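Local atomic coordinates of ketosynthase (Streptomyces sp. MSC090213JE08, PDB entry 6KXD), a protein that belongs to the ketosynthase/chain length factor of ishigamide biosynthesis, part of a highly reducing type II polyketide synthase, and probably takes part in extending the polyketide chain. Residues A268-A273 with A365-A369; A276-V282 with V368-R372. All coordinates share one frame; numbering follows the deposited sequence.

Contact 1: residues A268-A273 with A365-A369; sequences AVTACA and AVAVA
Val366 sends its two methyls to different parts of helix segment 268-273. Val366 CG1, anti to the backbone N (chi1 174°), lies 3.8 Å from Val269 CA and also meets the CB of Cys272. Val366 CG2 turns instead to Ala268, 4.0 Å from Ala268 CB. The side chains of Val269 and Val366 cross at about a right angle, with CG2 of the first against CG1 of the second. Ala367 faces away from the helix, but its backbone is still reached: Cys272 SG lies 4.1 Å from Ala367 CA, between the two valines. Val368, again turned to the helix, brings its CG2 to 3.8 Å from Cys272 SG and to 4.1 Å from Ala273 CB, while its CG1 rests over Ala273 CA. Small alanines let the helix come close, the axes passing 7.8 Å apart, and the unbranched Cys272 can lie close against the strand backbone. Branched valines suit both the extended strand and the need to touch several helical residues at once. Helix and strand run in roughly the same direction, 35° apart, consistent with the layered fold of the thiolase clan. Segment 365-369, on strand 365-373, is bonded through its backbone to strands 250-259 and 354-360, helix 298-310 packs on Val269 and Ala273, and the opposite strand face places Ala365 against Thr150 of the neighbouring subunit.

Contact 2: residues A276-V282 with V368-R372; sequences ALRRAGV and VAVLR
Ala276 O, whose residue packs on the strand through its methyl, is gripped by two donors: Ala280 N, in the helical bond of 2.9 Å, and the hydroxyl of Ser254 on strand 250-259. Ala276 CB fits between Val368 and Val370, 3.7 Å from Val368 CG1 and equally near Val370 CG2. Val370 carries most of the contact. Val370 CG1, anti to the backbone N (chi1 178°), stands 3.6 Å from Ala280 CB, while Val370 CG2 faces Ala276 and lies 4.0 Å from Leu277 CD2, the two side chains crossing at about a right angle. Small Ala276 and Ala280 let the helix lie close to the strand, and branched Val370 reaches both. Beyond the last turn Gly281, at the positive phi that glycine tolerates, closes the helix in a Schellman motif, with Val282 N bonded to Leu277 O at 3.0 Å. The helix end thus returns to the same strand, where Val282 CG2 meets Val370 CG1 tip to tip at 4.1 Å. An alanine in place of Val370 would probably open a gap beside Ala276 and Ala280, cost Leu277 CD2 its partner across the contact and leave Val282 only Arg372 there. Val282 CG1 lies 3.7 Å from Arg372 NH2, the two side chains crossing obliquely, whereas Arg372 NH1 bonds to Gly352 O. The contact is therefore mainly apolar: the bonds of Ala276 O and Arg372 NH1 do not span it.

Contacts 1 and 2 are successive portions of one interface, their centres 11 Å apart, in which helix 265-280 lies along strand 365-373. The helical segments come first in the chain, 268-273 before 276-282; the strand segments follow more than 80 residues later in the same order and overlap at Val368 and Ala369. Alternation along the strand turns Val366, Val368 and Val370 to the helix, and Val368 is clasped in both contacts. Contact 1 is fully buried, whereas contact 2 approaches the surface where the helix ends. Together they pack helix 265-280 against the strand, consistent with the layered thiolase fold of ketosynthases.

Contact 1: residues A268-A273 with A365-A369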
# COMPACT_ATOMS: atom_id res chain seq x y z
N ALA B 268 -19.14 -11.95 -8.93
CA ALA B 268 -18.56 -10.83 -8.19
C ALA B 268 -18.48 -9.59 -9.07
O ALA B 268 -18.67 -8.47 -8.58
CB ALA B 268 -17.20 -11.20 -7.69
N VAL B 269 -18.08 -9.78 -10.33
CA VAL B 269 -18.00 -8.67 -11.28
C VAL B 269 -19.41 -8.08 -11.45
O VAL B 269 -19.58 -6.90 -11.42
CB VAL B 269 -17.46 -9.11 -12.63
CG1 VAL B 269 -17.63 -8.01 -13.66
CG2 VAL B 269 -16.00 -9.56 -12.56
N THR B 270 -20.37 -8.95 -11.70
CA THR B 270 -21.78 -8.53 -11.85
C THR B 270 -22.24 -7.72 -10.65
O THR B 270 -22.76 -6.62 -10.83
CB THR B 270 -22.71 -9.72 -12.12
OG1 THR B 270 -22.23 -10.32 -13.32
CG2 THR B 270 -24.16 -9.30 -12.21
N ALA B 271 -21.98 -8.20 -9.43
CA ALA B 271 -22.45 -7.55 -8.24
C ALA B 271 -21.74 -6.22 -8.08
O ALA B 271 -22.34 -5.23 -7.73
CB ALA B 271 -22.26 -8.41 -7.02
N CYS B 272 -20.43 -6.23 -8.33
CA CYS B 272 -19.65 -5.05 -8.19
C CYS B 272 -20.10 -3.95 -9.17
O CYS B 272 -20.27 -2.81 -8.77
CB CYS B 272 -18.19 -5.40 -8.45
SG CYS B 272 -17.10 -4.11 -7.82
N ALA B 273 -20.31 -4.32 -10.43
CA ALA B 273 -20.71 -3.40 -11.50
C ALA B 273 -22.10 -2.85 -11.18
O ALA B 273 -22.34 -1.66 -11.24
CB ALA B 273 -20.67 -4.08 -12.83
N ALA B 365 -9.64 -9.90 -5.71
CA ALA B 365 -10.27 -8.58 -5.74
C ALA B 365 -10.98 -8.34 -7.08
O ALA B 365 -10.52 -8.75 -8.14
CB ALA B 365 -9.25 -7.53 -5.48
N VAL B 366 -12.11 -7.64 -7.00
CA VAL B 366 -12.80 -7.12 -8.12
C VAL B 366 -13.06 -5.63 -7.88
O VAL B 366 -13.31 -5.19 -6.76
CB VAL B 366 -14.11 -7.91 -8.33
CG1 VAL B 366 -14.94 -7.29 -9.44
CG2 VAL B 366 -13.81 -9.39 -8.62
N ALA B 367 -12.91 -4.83 -8.92
CA ALA B 367 -13.23 -3.41 -8.80
C ALA B 367 -13.84 -2.90 -10.10
O ALA B 367 -13.50 -3.34 -11.23
CB ALA B 367 -12.00 -2.64 -8.40
N VAL B 368 -14.75 -1.92 -9.94
CA VAL B 368 -15.42 -1.33 -11.01
C VAL B 368 -15.45 0.17 -10.77
O VAL B 368 -15.70 0.58 -9.66
CB VAL B 368 -16.84 -1.88 -11.16
CG1 VAL B 368 -17.61 -1.10 -12.21
CG2 VAL B 368 -16.83 -3.36 -11.49
N ALA B 369 -15.18 0.94 -11.83
CA ALA B 369 -15.39 2.37 -11.77
C ALA B 369 -16.37 2.79 -12.85
O ALA B 369 -16.27 2.36 -14.01
CB ALA B 369 -14.10 3.15 -11.88

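Contact 2: residues A276-V282 with V368-R372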
# COMPACT_ATOMS: atom_id res chain seq x y z
N ALA B 276 -21.77 -0.36 -8.54
CA ALA B 276 -21.12 0.85 -9.04
C ALA B 276 -22.12 1.69 -9.86
O ALA B 276 -22.19 2.93 -9.77
CB ALA B 276 -19.90 0.49 -9.83
N LEU B 277 -22.91 1.01 -10.67
CA LEU B 277 -23.88 1.73 -11.50
C LEU B 277 -24.97 2.36 -10.63
O LEU B 277 -25.29 3.57 -10.79
CB LEU B 277 -24.43 0.76 -12.53
CG LEU B 277 -23.49 0.38 -13.67
CD1 LEU B 277 -24.03 -0.83 -14.39
CD2 LEU B 277 -23.28 1.52 -14.66
N ARG B 278 -25.51 1.60 -9.69
CA ARG B 278 -26.49 2.14 -8.73
C ARG B 278 -25.91 3.40 -8.06
O ARG B 278 -26.52 4.49 -8.08
CB ARG B 278 -26.90 1.06 -7.72
CG ARG B 278 -27.71 1.59 -6.54
CD ARG B 278 -28.50 0.52 -5.81
NE ARG B 278 -27.83 -0.78 -5.77
CZ ARG B 278 -27.10 -1.24 -4.76
NH1 ARG B 278 -26.88 -0.48 -3.69
NH2 ARG B 278 -26.59 -2.46 -4.81
N ARG B 279 -24.70 3.28 -7.51
CA ARG B 279 -24.11 4.37 -6.73
C ARG B 279 -23.82 5.59 -7.61
O ARG B 279 -23.84 6.71 -7.14
CB ARG B 279 -22.89 3.88 -5.96
CG ARG B 279 -23.24 2.99 -4.78
CD ARG B 279 -22.23 3.03 -3.65
NE ARG B 279 -22.64 3.82 -2.49
CZ ARG B 279 -21.81 4.27 -1.54
NH1 ARG B 279 -20.51 4.14 -1.69
NH2 ARG B 279 -22.29 4.83 -0.45
N ALA B 280 -23.53 5.37 -8.88
CA ALA B 280 -23.35 6.43 -9.83
C ALA B 280 -24.70 7.06 -10.22
O ALA B 280 -24.72 8.13 -10.85
CB ALA B 280 -22.65 5.88 -11.03
N GLY B 281 -25.80 6.37 -9.92
CA GLY B 281 -27.16 6.79 -10.30
C GLY B 281 -27.41 6.62 -11.78
O GLY B 281 -28.13 7.41 -12.40
N VAL B 282 -26.81 5.60 -12.39
CA VAL B 282 -27.04 5.38 -13.78
C VAL B 282 -27.48 3.95 -13.99
O VAL B 282 -27.24 3.06 -13.20
CB VAL B 282 -25.84 5.76 -14.66
CG1 VAL B 282 -25.40 7.19 -14.40
CG2 VAL B 282 -24.69 4.79 -14.52
N VAL B 368 -14.75 -1.92 -9.94
CA VAL B 368 -15.42 -1.33 -11.01
C VAL B 368 -15.45 0.17 -10.77
O VAL B 368 -15.70 0.58 -9.66
CB VAL B 368 -16.84 -1.88 -11.16
CG1 VAL B 368 -17.61 -1.10 -12.21
CG2 VAL B 368 -16.83 -3.36 -11.49
N ALA B 369 -15.18 0.94 -11.83
CA ALA B 369 -15.39 2.37 -11.77
C ALA B 369 -16.37 2.79 -12.85
O ALA B 369 -16.27 2.36 -14.01
CB ALA B 369 -14.10 3.15 -11.88
N VAL B 370 -17.23 3.75 -12.48
CA VAL B 370 -18.18 4.37 -13.42
C VAL B 370 -17.80 5.84 -13.59
O VAL B 370 -17.60 6.56 -12.60
CB VAL B 370 -19.62 4.20 -12.93
CG1 VAL B 370 -20.63 4.88 -13.84
CG2 VAL B 370 -19.96 2.74 -12.78
N LEU B 371 -17.55 6.23 -14.84
CA LEU B 371 -17.12 7.61 -15.16
C LEU B 371 -18.19 8.26 -16.01
O LEU B 371 -18.85 7.59 -16.79
CB LEU B 371 -15.85 7.57 -15.98
CG LEU B 371 -14.70 6.74 -15.40
CD1 LEU B 371 -13.54 6.71 -16.37
CD2 LEU B 371 -14.25 7.29 -14.07
N ARG B 372 -18.29 9.58 -15.92
CA ARG B 372 -19.05 10.33 -16.89
C ARG B 372 -18.07 11.15 -17.71
O ARG B 372 -17.30 11.94 -17.09
CB ARG B 372 -20.07 11.18 -16.15
CG ARG B 372 -20.58 12.32 -17.02
CD ARG B 372 -22.07 12.44 -17.17
NE ARG B 372 -22.91 11.78 -16.18
CZ ARG B 372 -23.99 11.05 -16.51
NH1 ARG B 372 -24.23 10.75 -17.79
NH2 ARG B 372 -24.78 10.61 -15.55